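Local atomic coordinates of ABC transporter, substrate binding protein (Polyamine) (Agrobacterium tumefaciens, PDB entry 4EQ7), a protein that probably binds polyamines in the periplasm and hands them to an ABC transporter for uptake into the cell. Residues F99-V104 against I222-S227; K156-D161 against V290-N295; F103-N108 against E215-Q220; G141-A146 against D163-K168. All coordinates share one frame; numbering follows the deposited sequence.

Interactions 1 and 3 are successive parts of one antiparallel pairing between strands 96-108 and 214-229; they share Phe-103 and Val-104, and their centres lie about 14 Å apart. Interaction 2 joins the same sheet through strand 290-291, where Thr-223 N and Val-290 O are 2.8 Å apart, and ties it to the loop before helix 162-170. Interaction 4 packs that helix on helix 142-149, its centre about 11 Å from that of interaction 2; Glu-144 and Tyr-158 connect the two. Ile-222 CD1 of interaction 1 rests 3.5 Å from Gly-141 O of interaction 4. The aromatic and acidic groups of interaction 1, near the chain centre, probably line the ligand cleft.

Interaction 1 (F99-V104 against I222-S227); sequences FYYSFV and ITAADS
Phe-99 and Tyr-101 both hold CG between the backbone N and the carbonyl carbon (chi1 63° and 49°), a rotation that brings each ring back over the neighbouring strand, to Asp-226 and Ala-224. Asp-226 CB sits over one face of the Phe-99 ring, 3.8 Å from its centroid, in a CH-pi contact; the two side chains run side by side in the same direction, with ring and carboxylate planes 32° apart. The Tyr-101 ring lies over the backbone instead: Ala-224 O is 3.5 Å above the ring plane at its centre, and Ala-224 CB approaches the phenol OH at 3.4 Å. Phe-103 CE2 lies at the edge of this ring. The opposite face of the sheet carries Tyr-100, whose CB packs on Ala-225 CB, and Ser-102, whose OG lies beside Thr-223 CG2 and is hydrogen-bonded to Asn-221. Between the two faces the antiparallel strands exchange paired bonds at Tyr-101 with Ala-224 and at Phe-103 with Ile-222; the bond from Phe-103 N to Ile-222 O measures 2.7 Å. One water bridges Tyr-101 OH and Asp-226 OD1, its oxygen 2.8 Å from the latter. Trp-200 meets the rings of Tyr-101 and Phe-103, and Tyr-262 stacks on Phe-99. The carboxylate of Asp-58 close to Asp-226 OD2 would tend to favour protonation of one of the two acids. Aromatic rings beside acidic groups form a surface suited to protonated amines, consistent with polyamine binding.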
loop_
_atom_site.group_PDB
_atom_site.type_symbol
_atom_site.label_atom_id
_atom_site.label_comp_id
_atom_site.label_asym_id
_atom_site.label_seq_id
_atom_site.Cartn_x
_atom_site.Cartn_y
_atom_site.Cartn_z
ATOM N N PHE A 99 -2.961 1.824 -7.066
ATOM C CA PHE A 99 -2.093 2.908 -6.624
ATOM C C PHE A 99 -0.866 2.251 -5.980
ATOM O O PHE A 99 -0.910 1.066 -5.628
ATOM C CB PHE A 99 -2.827 3.799 -5.580
ATOM C CG PHE A 99 -3.228 3.129 -4.279
ATOM C CD1 PHE A 99 -2.320 3.013 -3.222
ATOM C CD2 PHE A 99 -4.534 2.705 -4.070
ATOM C CE1 PHE A 99 -2.695 2.399 -2.023
ATOM C CE2 PHE A 99 -4.915 2.122 -2.853
ATOM C CZ PHE A 99 -3.987 1.966 -1.844
ATOM N N TYR A 100 0.202 3.018 -5.792
ATOM C CA TYR A 100 1.359 2.515 -5.078
ATOM C C TYR A 100 1.904 3.550 -4.126
ATOM O O TYR A 100 1.411 4.685 -4.060
ATOM C CB TYR A 100 2.408 1.850 -5.973
ATOM C CG TYR A 100 3.464 2.744 -6.572
ATOM C CD1 TYR A 100 4.761 2.755 -6.067
ATOM C CD2 TYR A 100 3.203 3.493 -7.721
ATOM C CE1 TYR A 100 5.756 3.544 -6.645
ATOM C CE2 TYR A 100 4.188 4.289 -8.303
ATOM C CZ TYR A 100 5.465 4.306 -7.766
ATOM O OH TYR A 100 6.449 5.059 -8.350
ATOM N N TYR A 101 2.889 3.151 -3.334
ATOM C CA TYR A 101 3.438 4.071 -2.359
ATOM C C TYR A 101 4.806 3.547 -1.985
ATOM O O TYR A 101 5.165 2.423 -2.361
ATOM C CB TYR A 101 2.515 4.087 -1.112
ATOM C CG TYR A 101 2.161 2.697 -0.610
ATOM C CD1 TYR A 101 2.999 2.017 0.274
ATOM C CD2 TYR A 101 1.006 2.052 -1.042
ATOM C CE1 TYR A 101 2.711 0.719 0.692
ATOM C CE2 TYR A 101 0.707 0.752 -0.630
ATOM C CZ TYR A 101 1.556 0.098 0.251
ATOM O OH TYR A 101 1.253 -1.170 0.680
ATOM N N SER A 102 5.546 4.360 -1.243
ATOM C CA SER A 102 6.804 3.974 -0.652
ATOM C C SER A 102 6.685 4.116 0.843
ATOM O O SER A 102 6.123 5.107 1.308
ATOM C CB SER A 102 7.929 4.904 -1.109
ATOM O OG SER A 102 8.456 4.507 -2.361
ATOM N N PHE A 103 7.311 3.197 1.602
ATOM C CA PHE A 103 7.474 3.415 3.042
ATOM C C PHE A 103 8.780 4.178 3.131
ATOM O O PHE A 103 9.779 3.772 2.522
ATOM C CB PHE A 103 7.602 2.117 3.820
ATOM C CG PHE A 103 6.290 1.391 3.907
ATOM C CD1 PHE A 103 5.274 1.852 4.743
ATOM C CD2 PHE A 103 6.060 0.248 3.142
ATOM C CE1 PHE A 103 4.056 1.175 4.827
ATOM C CE2 PHE A 103 4.856 -0.446 3.245
ATOM C CZ PHE A 103 3.864 0.019 4.091
ATOM N N VAL A 104 8.744 5.319 3.798
ATOM C CA VAL A 104 9.906 6.211 3.951
ATOM C C VAL A 104 10.132 6.484 5.433
ATOM O O VAL A 104 9.249 6.199 6.259
ATOM C CB VAL A 104 9.709 7.556 3.180
ATOM C CG1 VAL A 104 9.619 7.317 1.673
ATOM C CG2 VAL A 104 8.469 8.314 3.682
ATOM N N ILE A 222 10.845 1.584 0.550
ATOM C CA ILE A 222 10.225 0.308 0.172
ATOM C C ILE A 222 8.896 0.521 -0.515
ATOM O O ILE A 222 7.992 1.080 0.096
ATOM C CB ILE A 222 10.083 -0.634 1.399
ATOM C CG1 ILE A 222 11.445 -0.870 2.090
ATOM C CG2 ILE A 222 9.391 -1.996 1.023
ATOM C CD1 ILE A 222 11.334 -1.259 3.579
ATOM N N THR A 223 8.766 0.059 -1.767
ATOM C CA THR A 223 7.503 0.212 -2.487
ATOM C C THR A 223 6.637 -1.017 -2.345
ATOM O O THR A 223 7.150 -2.133 -2.271
ATOM C CB THR A 223 7.714 0.472 -3.997
ATOM O OG1 THR A 223 8.228 -0.714 -4.602
ATOM C CG2 THR A 223 8.605 1.672 -4.271
ATOM N N ALA A 224 5.319 -0.802 -2.307
ATOM C CA ALA A 224 4.299 -1.843 -2.357
ATOM C C ALA A 224 3.082 -1.161 -2.993
ATOM O O ALA A 224 3.112 0.057 -3.237
ATOM C CB ALA A 224 3.986 -2.394 -0.971
ATOM N N ALA A 225 2.040 -1.933 -3.315
ATOM C CA ALA A 225 0.895 -1.379 -4.025
ATOM C C ALA A 225 -0.382 -2.098 -3.716
ATOM O O ALA A 225 -0.377 -3.207 -3.194
ATOM C CB ALA A 225 1.151 -1.501 -5.532
ATOM N N ASP A 226 -1.491 -1.470 -4.095
ATOM C CA ASP A 226 -2.801 -2.092 -4.110
ATOM C C ASP A 226 -3.093 -2.371 -5.583
ATOM O O ASP A 226 -2.449 -1.796 -6.472
ATOM C CB ASP A 226 -3.887 -1.222 -3.453
ATOM C CG ASP A 226 -4.025 -1.460 -1.946
ATOM O OD1 ASP A 226 -3.020 -1.820 -1.310
ATOM O OD2 ASP A 226 -5.125 -1.221 -1.402
ATOM N N SER A 227 -4.024 -3.273 -5.823
ATOM C CA SER A 227 -4.399 -3.711 -7.165
ATOM C C SER A 227 -5.896 -3.645 -7.352
ATOM O O SER A 227 -6.649 -3.716 -6.388
ATOM C CB SER A 227 -3.996 -5.177 -7.347
ATOM O OG SER A 227 -2.594 -5.346 -7.221
HETATM O O HOH W 1 -0.576 -2.579 -0.182
#

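Interaction 2 (K156-D161 against V290-N295); sequences KLYPLD and VNADMN
One face of the Tyr-158 ring is covered by Asp-293, whose CB stands 3.4 Å above the ring plane over its centre, a CH-pi contact. The tyrosine and the aspartate side chains run antiparallel to one another, and the carboxylate is turned 63° from the ring plane. At the far end of the ring the phenol OH receives a hydrogen bond from Asp-293 N, 3.0 Å away and nearly straight, and Ala-292 CA comes within 3.3 Å of the same oxygen. Glu-144 is a second hydrogen-bond partner of the OH, so the phenol is gripped from helix 142-149 as well, while the ring of Tyr-296 meets that of Tyr-158 with the planes about 50° apart. Asp-293 has CG anti to its backbone N (chi1 -168°), which leaves OD1 near the start of the following helix: it accepts a weak bond from Asn-295 N at 3.0 Å and another from Tyr-296 N. A smaller apolar touch, Leu-157 CD2 on Val-290 CG1 at 3.8 Å, extends the contact to strand 290-291. The cis peptide before Pro-159 turns the loop just past the tyrosine. Asp-293 is thus a helix N-cap for 294-312, with its backbone N-H and CB docked on an aromatic side chain.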
loop_
_atom_site.group_PDB
_atom_site.type_symbol
_atom_site.label_atom_id
_atom_site.label_comp_id
_atom_site.label_asym_id
_atom_site.label_seq_id
_atom_site.Cartn_x
_atom_site.Cartn_y
_atom_site.Cartn_z
ATOM N N LYS A 156 19.842 -9.486 -1.824
ATOM C CA LYS A 156 19.709 -10.778 -1.135
ATOM C C LYS A 156 18.562 -10.788 -0.105
ATOM O O LYS A 156 18.473 -11.698 0.720
ATOM C CB LYS A 156 21.054 -11.186 -0.483
ATOM C CG LYS A 156 22.204 -11.359 -1.486
ATOM C CD LYS A 156 22.017 -12.581 -2.402
ATOM C CE LYS A 156 22.980 -12.612 -3.567
ATOM N NZ LYS A 156 22.682 -13.743 -4.489
ATOM N N LEU A 157 17.658 -9.794 -0.183
ATOM C CA LEU A 157 16.546 -9.678 0.753
ATOM C C LEU A 157 15.605 -10.899 0.739
ATOM O O LEU A 157 15.303 -11.452 1.797
ATOM C CB LEU A 157 15.783 -8.370 0.445
ATOM C CG LEU A 157 14.763 -7.883 1.452
ATOM C CD1 LEU A 157 15.391 -7.683 2.848
ATOM C CD2 LEU A 157 14.131 -6.584 0.969
ATOM N N TYR A 158 15.185 -11.344 -0.450
ATOM C CA TYR A 158 14.251 -12.462 -0.581
ATOM C C TYR A 158 14.911 -13.796 -0.884
ATOM O O TYR A 158 15.837 -13.813 -1.692
ATOM C CB TYR A 158 13.165 -12.142 -1.621
ATOM C CG TYR A 158 12.306 -10.963 -1.221
ATOM C CD1 TYR A 158 11.194 -11.133 -0.393
ATOM C CD2 TYR A 158 12.590 -9.681 -1.685
ATOM C CE1 TYR A 158 10.374 -10.052 -0.058
ATOM C CE2 TYR A 158 11.819 -8.586 -1.298
ATOM C CZ TYR A 158 10.707 -8.780 -0.496
ATOM O OH TYR A 158 9.932 -7.708 -0.165
ATOM N N PRO A 159 14.425 -14.936 -0.325
ATOM C CA PRO A 159 13.309 -15.091 0.643
ATOM C C PRO A 159 13.659 -14.455 1.982
ATOM O O PRO A 159 14.829 -14.460 2.396
ATOM C CB PRO A 159 13.143 -16.616 0.740
ATOM C CG PRO A 159 14.537 -17.142 0.469
ATOM C CD PRO A 159 15.060 -16.240 -0.617
ATOM N N LEU A 160 12.659 -13.849 2.630
ATOM C CA LEU A 160 12.887 -13.154 3.890
ATOM C C LEU A 160 13.328 -14.086 4.997
ATOM O O LEU A 160 12.713 -15.126 5.198
ATOM C CB LEU A 160 11.631 -12.369 4.337
ATOM C CG LEU A 160 11.079 -11.325 3.351
ATOM C CD1 LEU A 160 9.800 -10.670 3.889
ATOM C CD2 LEU A 160 12.109 -10.260 3.027
ATOM N N ASP A 161 14.385 -13.699 5.721
ATOM C CA ASP A 161 14.851 -14.468 6.866
ATOM C C ASP A 161 14.001 -13.995 8.066
ATOM O O ASP A 161 14.343 -13.014 8.738
ATOM C CB ASP A 161 16.375 -14.263 7.084
ATOM C CG ASP A 161 16.966 -15.090 8.221
ATOM O OD1 ASP A 161 16.186 -15.595 9.063
ATOM O OD2 ASP A 161 18.199 -15.130 8.339
ATOM N N VAL A 290 13.754 -0.069 -2.845
ATOM C CA VAL A 290 13.559 -1.506 -2.694
ATOM C C VAL A 290 12.101 -1.811 -3.071
ATOM O O VAL A 290 11.177 -1.288 -2.436
ATOM C CB VAL A 290 13.907 -1.959 -1.245
ATOM C CG1 VAL A 290 13.562 -3.437 -1.029
ATOM C CG2 VAL A 290 15.381 -1.694 -0.927
ATOM N N ASN A 291 11.899 -2.668 -4.073
ATOM C CA ASN A 291 10.557 -3.047 -4.478
ATOM C C ASN A 291 10.128 -4.297 -3.727
ATOM O O ASN A 291 10.776 -5.339 -3.855
ATOM C CB ASN A 291 10.455 -3.203 -6.023
ATOM C CG ASN A 291 10.837 -1.944 -6.780
ATOM O OD1 ASN A 291 11.854 -1.881 -7.488
ATOM N ND2 ASN A 291 10.094 -0.880 -6.569
ATOM N N ALA A 292 9.072 -4.195 -2.885
ATOM C CA ALA A 292 8.626 -5.382 -2.142
ATOM C C ALA A 292 8.149 -6.476 -3.092
ATOM O O ALA A 292 7.514 -6.189 -4.111
ATOM C CB ALA A 292 7.556 -5.031 -1.108
ATOM N N ASP A 293 8.544 -7.723 -2.810
ATOM C CA ASP A 293 8.246 -8.843 -3.685
ATOM C C ASP A 293 6.864 -9.423 -3.398
ATOM O O ASP A 293 6.689 -10.177 -2.436
ATOM C CB ASP A 293 9.357 -9.903 -3.565
ATOM C CG ASP A 293 9.353 -11.006 -4.609
ATOM O OD1 ASP A 293 8.264 -11.420 -5.032
ATOM O OD2 ASP A 293 10.429 -11.533 -4.904
HETATM N N MSE A 294 5.884 -9.090 -4.282
HETATM C CA MSE A 294 4.477 -9.510 -4.194
HETATM C C MSE A 294 4.315 -11.002 -4.348
HETATM O O MSE A 294 3.370 -11.554 -3.785
HETATM C CB MSE A 294 3.572 -8.777 -5.231
HETATM C CG MSE A 294 3.581 -7.271 -5.135
HETATM SE SE MSE A 294 2.855 -6.508 -3.488
HETATM C CE MSE A 294 4.484 -6.232 -2.497
ATOM N N ASN A 295 5.228 -11.650 -5.105
ATOM C CA ASN A 295 5.239 -13.092 -5.335
ATOM C C ASN A 295 5.698 -13.830 -4.103
ATOM O O ASN A 295 5.105 -14.856 -3.773
ATOM C CB ASN A 295 6.107 -13.470 -6.549
ATOM C CG ASN A 295 5.533 -12.974 -7.851
ATOM O OD1 ASN A 295 6.206 -12.303 -8.633
ATOM N ND2 ASN A 295 4.256 -13.234 -8.072
#

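Interaction 3 (F103-N108 against E215-Q220). With SO4 (sulfate ion), chain F.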
loop_
_atom_site.group_PDB
_atom_site.type_symbol
_atom_site.label_atom_id
_atom_site.label_comp_id
_atom_site.label_asym_id
_atom_site.label_seq_id
_atom_site.Cartn_x
_atom_site.Cartn_y
_atom_site.Cartn_z
ATOM N N PHE A 103 7.311 3.197 1.602
ATOM C CA PHE A 103 7.474 3.415 3.042
ATOM C C PHE A 103 8.780 4.178 3.131
ATOM O O PHE A 103 9.779 3.772 2.522
ATOM C CB PHE A 103 7.602 2.117 3.820
ATOM C CG PHE A 103 6.290 1.391 3.907
ATOM C CD1 PHE A 103 5.274 1.852 4.743
ATOM C CD2 PHE A 103 6.060 0.248 3.142
ATOM C CE1 PHE A 103 4.056 1.175 4.827
ATOM C CE2 PHE A 103 4.856 -0.446 3.245
ATOM C CZ PHE A 103 3.864 0.019 4.091
ATOM N N VAL A 104 8.744 5.319 3.798
ATOM C CA VAL A 104 9.906 6.211 3.951
ATOM C C VAL A 104 10.132 6.484 5.433
ATOM O O VAL A 104 9.249 6.199 6.259
ATOM C CB VAL A 104 9.709 7.556 3.180
ATOM C CG1 VAL A 104 9.619 7.317 1.673
ATOM C CG2 VAL A 104 8.469 8.314 3.682
ATOM N N ILE A 105 11.279 7.079 5.762
ATOM C CA ILE A 105 11.601 7.405 7.148
ATOM C C ILE A 105 11.231 8.883 7.393
ATOM O O ILE A 105 11.949 9.793 6.967
ATOM C CB ILE A 105 13.068 7.068 7.497
ATOM C CG1 ILE A 105 13.387 5.588 7.185
ATOM C CG2 ILE A 105 13.323 7.370 8.972
ATOM C CD1 ILE A 105 14.626 5.386 6.428
ATOM N N GLY A 106 10.083 9.078 8.013
ATOM C CA GLY A 106 9.526 10.397 8.312
ATOM C C GLY A 106 9.934 10.839 9.691
ATOM O O GLY A 106 10.108 9.991 10.562
ATOM N N CYS A 107 10.132 12.159 9.899
ATOM C CA CYS A 107 10.606 12.663 11.186
ATOM C C CYS A 107 10.126 14.077 11.518
ATOM O O CYS A 107 10.209 14.966 10.683
ATOM C CB CYS A 107 12.128 12.585 11.245
ATOM S SG CYS A 107 12.835 13.162 12.815
ATOM N N ASN A 108 9.678 14.279 12.751
ATOM C CA ASN A 108 9.260 15.574 13.255
ATOM C C ASN A 108 10.584 16.243 13.724
ATOM O O ASN A 108 11.056 15.967 14.820
ATOM C CB ASN A 108 8.254 15.373 14.405
ATOM C CG ASN A 108 7.839 16.639 15.110
ATOM O OD1 ASN A 108 8.620 17.584 15.277
ATOM N ND2 ASN A 108 6.617 16.658 15.610
ATOM N N GLU A 215 11.193 16.084 8.062
ATOM C CA GLU A 215 12.219 15.579 7.170
ATOM C C GLU A 215 11.769 14.190 6.728
ATOM O O GLU A 215 11.097 13.475 7.483
ATOM C CB GLU A 215 13.570 15.467 7.881
ATOM C CG GLU A 215 14.471 16.672 7.723
ATOM C CD GLU A 215 15.815 16.544 8.408
ATOM O OE1 GLU A 215 16.414 15.445 8.360
ATOM O OE2 GLU A 215 16.285 17.556 8.971
ATOM N N THR A 216 12.143 13.811 5.514
ATOM C CA THR A 216 11.831 12.495 4.978
ATOM C C THR A 216 13.105 11.940 4.406
ATOM O O THR A 216 13.717 12.584 3.559
ATOM C CB THR A 216 10.735 12.591 3.896
ATOM O OG1 THR A 216 9.524 12.990 4.508
ATOM C CG2 THR A 216 10.514 11.282 3.151
ATOM N N SER A 217 13.500 10.751 4.830
ATOM C CA SER A 217 14.628 10.109 4.183
ATOM C C SER A 217 14.073 9.031 3.228
ATOM O O SER A 217 13.273 8.182 3.643
ATOM C CB SER A 217 15.580 9.480 5.195
ATOM O OG SER A 217 16.526 8.747 4.433
ATOM N N TRP A 218 14.539 9.040 1.982
ATOM C CA TRP A 218 14.154 8.060 0.967
ATOM C C TRP A 218 15.177 6.924 0.842
ATOM O O TRP A 218 15.034 6.085 -0.056
ATOM C CB TRP A 218 13.960 8.762 -0.386
ATOM C CG TRP A 218 12.740 9.632 -0.444
ATOM C CD1 TRP A 218 12.629 10.930 -0.033
ATOM C CD2 TRP A 218 11.456 9.261 -0.959
ATOM N NE1 TRP A 218 11.359 11.401 -0.288
ATOM C CE2 TRP A 218 10.628 10.405 -0.886
ATOM C CE3 TRP A 218 10.940 8.084 -1.538
ATOM C CZ2 TRP A 218 9.297 10.395 -1.329
ATOM C CZ3 TRP A 218 9.632 8.090 -2.002
ATOM C CH2 TRP A 218 8.835 9.241 -1.911
ATOM N N ALA A 219 16.208 6.876 1.727
ATOM C CA ALA A 219 17.235 5.821 1.653
ATOM C C ALA A 219 16.596 4.436 1.830
ATOM O O ALA A 219 15.959 4.174 2.862
ATOM C CB ALA A 219 18.309 6.045 2.707
ATOM N N GLN A 220 16.734 3.573 0.788
ATOM C CA GLN A 220 16.175 2.216 0.725
ATOM C C GLN A 220 14.639 2.229 0.892
ATOM O O GLN A 220 14.081 1.312 1.490
ATOM C CB GLN A 220 16.829 1.284 1.771
ATOM C CG GLN A 220 18.332 1.088 1.599
ATOM C CD GLN A 220 18.867 0.181 2.671
ATOM O OE1 GLN A 220 18.659 0.388 3.877
ATOM N NE2 GLN A 220 19.575 -0.844 2.258
HETATM S S SO4 F . 12.837 16.779 3.381
HETATM O O1 SO4 F . 13.844 16.077 4.182
HETATM O O2 SO4 F . 13.380 18.070 2.957
HETATM O O3 SO4 F . 12.488 15.975 2.203
HETATM O O4 SO4 F . 11.623 17.017 4.169
#
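Val-104 CG1 lies over one face of the Trp-218 indole, 3.7 Å from the centroid of the six-membered ring and nearest to CE3, in a CH-pi contact. A chi1 of -64° sets this methyl opposite the carbonyl carbon, toward the indole, while Val-104 CG2 touches Thr-216 CG2 at 3.6 Å. Next to it the backbones pair. Ile-105 and Ser-217 exchange two nearly straight hydrogen bonds, Ser-217 N to Ile-105 O at 2.8 Å and Ile-105 N to Ser-217 O at 3.1 Å, and Cys-107 and Glu-215 exchange two more. Of these, Cys-107 N to Glu-215 O is bent (133° at the hydrogen) despite its length of 2.9 Å. Between the two bonded pairs Gly-106 faces Thr-216 as a non-hydrogen-bonded pair, and Thr-216 N points away from the partner strand to bind O1 of a sulfate ion, 3.1 Å distant, probably taken up from the crystallisation liquor.

A second shell fixes the side chains of the opposite face. Cys-107 is joined by a disulfide to Cys-115, Glu-215 OE1 forms a salt bridge with Lys-117 NZ, and the carbonyl of Lys-117 hydrogen-bonds Ser-217 OG, which also takes a weak bond from Ala-219 N. The loop after strand 96-108 is therefore fastened back on this pair of strands. On its other edge 103-108 pairs with strand 196-200. Past a corner at Ala-219 and Gln-220 the two strands pair again as 99-104 and 222-227, near the middle of the chain, consistent with the crossover strands that link the lobes of type II periplasmic binding proteins.

Interaction 4 (G141-A146 against D163-K168)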
loop_
_atom_site.group_PDB
_atom_site.type_symbol
_atom_site.label_atom_id
_atom_site.label_comp_id
_atom_site.label_asym_id
_atom_site.label_seq_id
_atom_site.Cartn_x
_atom_site.Cartn_y
_atom_site.Cartn_z
ATOM N N GLY A 141 6.669 -4.545 4.087
ATOM C CA GLY A 141 7.222 -3.300 4.614
ATOM C C GLY A 141 8.105 -3.392 5.837
ATOM O O GLY A 141 9.319 -3.141 5.761
ATOM N N VAL A 142 7.494 -3.680 6.969
ATOM C CA VAL A 142 8.198 -3.722 8.266
ATOM C C VAL A 142 9.294 -4.802 8.313
ATOM O O VAL A 142 10.419 -4.515 8.734
ATOM C CB VAL A 142 7.213 -3.820 9.445
ATOM C CG1 VAL A 142 7.962 -3.989 10.777
ATOM C CG2 VAL A 142 6.332 -2.577 9.498
ATOM N N ILE A 143 8.957 -6.022 7.900
ATOM C CA ILE A 143 9.914 -7.144 7.900
ATOM C C ILE A 143 11.126 -6.829 7.032
ATOM O O ILE A 143 12.268 -7.052 7.460
ATOM C CB ILE A 143 9.226 -8.507 7.586
ATOM C CG1 ILE A 143 8.263 -8.881 8.761
ATOM C CG2 ILE A 143 10.286 -9.625 7.353
ATOM C CD1 ILE A 143 7.234 -9.911 8.458
ATOM N N GLU A 144 10.873 -6.307 5.825
ATOM C CA GLU A 144 11.935 -5.891 4.901
ATOM C C GLU A 144 12.780 -4.793 5.551
ATOM O O GLU A 144 14.010 -4.882 5.521
ATOM C CB GLU A 144 11.357 -5.393 3.568
ATOM C CG GLU A 144 10.774 -6.505 2.700
ATOM C CD GLU A 144 9.308 -6.846 2.879
ATOM O OE1 GLU A 144 8.727 -6.468 3.920
ATOM O OE2 GLU A 144 8.774 -7.601 2.035
ATOM N N ALA A 145 12.124 -3.785 6.186
ATOM C CA ALA A 145 12.853 -2.698 6.838
ATOM C C ALA A 145 13.766 -3.233 7.943
ATOM O O ALA A 145 14.911 -2.792 8.019
ATOM C CB ALA A 145 11.880 -1.648 7.399
ATOM N N ALA A 146 13.279 -4.196 8.770
ATOM C CA ALA A 146 14.066 -4.794 9.866
ATOM C C ALA A 146 15.304 -5.512 9.320
ATOM O O ALA A 146 16.422 -5.337 9.836
ATOM C CB ALA A 146 13.199 -5.761 10.666
ATOM N N ASP A 163 13.281 -15.306 11.166
ATOM C CA ASP A 163 13.887 -15.305 12.512
ATOM C C ASP A 163 14.778 -14.086 12.705
ATOM O O ASP A 163 14.724 -13.433 13.750
ATOM C CB ASP A 163 14.701 -16.576 12.756
ATOM C CG ASP A 163 13.877 -17.813 13.040
ATOM O OD1 ASP A 163 12.639 -17.679 13.248
ATOM O OD2 ASP A 163 14.456 -18.911 13.054
ATOM N N ARG A 164 15.575 -13.766 11.687
ATOM C CA ARG A 164 16.480 -12.612 11.741
ATOM C C ARG A 164 15.686 -11.293 11.857
ATOM O O ARG A 164 16.081 -10.399 12.621
ATOM C CB ARG A 164 17.367 -12.588 10.496
ATOM C CG ARG A 164 18.431 -11.500 10.504
ATOM C CD ARG A 164 19.335 -11.617 9.292
ATOM N NE ARG A 164 20.325 -10.534 9.269
ATOM C CZ ARG A 164 21.415 -10.534 8.512
ATOM N NH1 ARG A 164 21.669 -11.552 7.703
ATOM N NH2 ARG A 164 22.243 -9.500 8.534
ATOM N N ALA A 165 14.577 -11.179 11.094
ATOM C CA ALA A 165 13.746 -9.974 11.115
ATOM C C ALA A 165 13.098 -9.793 12.465
ATOM O O ALA A 165 13.134 -8.690 13.000
ATOM C CB ALA A 165 12.671 -10.046 10.032
ATOM N N PHE A 166 12.505 -10.861 13.030
ATOM C CA PHE A 166 11.842 -10.728 14.330
ATOM C C PHE A 166 12.825 -10.487 15.474
ATOM O O PHE A 166 12.493 -9.760 16.408
ATOM C CB PHE A 166 10.888 -11.889 14.624
ATOM C CG PHE A 166 9.611 -11.818 13.813
ATOM C CD1 PHE A 166 8.620 -10.886 14.120
ATOM C CD2 PHE A 166 9.398 -12.685 12.742
ATOM C CE1 PHE A 166 7.432 -10.830 13.370
ATOM C CE2 PHE A 166 8.215 -12.622 11.988
ATOM C CZ PHE A 166 7.234 -11.704 12.316
ATOM N N LYS A 167 14.052 -11.035 15.365
ATOM C CA LYS A 167 15.097 -10.770 16.365
ATOM C C LYS A 167 15.464 -9.288 16.328
ATOM O O LYS A 167 15.593 -8.657 17.372
ATOM C CB LYS A 167 16.345 -11.630 16.095
ATOM C CG LYS A 167 16.284 -12.987 16.791
ATOM C CD LYS A 167 17.608 -13.739 16.709
ATOM C CE LYS A 167 17.484 -15.144 17.259
ATOM N NZ LYS A 167 18.802 -15.836 17.329
ATOM N N LYS A 168 15.551 -8.713 15.125
ATOM C CA LYS A 168 15.870 -7.299 14.936
ATOM C C LYS A 168 14.746 -6.403 15.470
ATOM O O LYS A 168 15.015 -5.436 16.197
ATOM C CB LYS A 168 16.180 -6.988 13.459
ATOM C CG LYS A 168 16.602 -5.529 13.195
ATOM C CD LYS A 168 17.893 -5.105 13.988
ATOM C CE LYS A 168 18.470 -3.815 13.419
ATOM N NZ LYS A 168 19.594 -3.315 14.265
#
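Ile-143 meets the helix 162-170 with both of its branches. Its CG1 is anti to the carbonyl carbon (chi1 -67°), which puts CG2 against Ala-165 CB at 3.6 Å, while the extended outer arm carries CD1 towards Phe-166 CZ, 4.3 Å away and oblique to the ring. One turn on, Ala-146 points at the other helix and sets its CB 3.7 Å from Ala-165 O; with an alanine on each side, the CA atoms of Ala-146 and Ala-165 come to 5.3 Å. Lys-168 ends the contact differently. Its CG, opposite the backbone N across the CA-CB bond (chi1 -177°), comes 3.4 Å from Ala-146 O; the bend at chi2 (60°) then turns the outer chain, and the ammonium group leads away. No hydrogen bond crosses the contact, which is held by apolar packing.

Glu-144 looks away from the crossing: OE1 accepts from Gly-141 N, the N-cap residue, at 2.8 Å from above the carboxylate plane, and OE2 is hydrogen-bonded to Trp-297 NE1, so both oxygens of this buried carboxylate have partners.

The short axes cross almost at right angles, 82°, with 8.7 Å at closest approach. Helix 294-312 packs against both helices: Ile-304 touches Ile-143, and Arg-307, Trp-308 and Trp-311 meet Phe-166. Leu-160, in the loop joining the two helices, covers Ile-143.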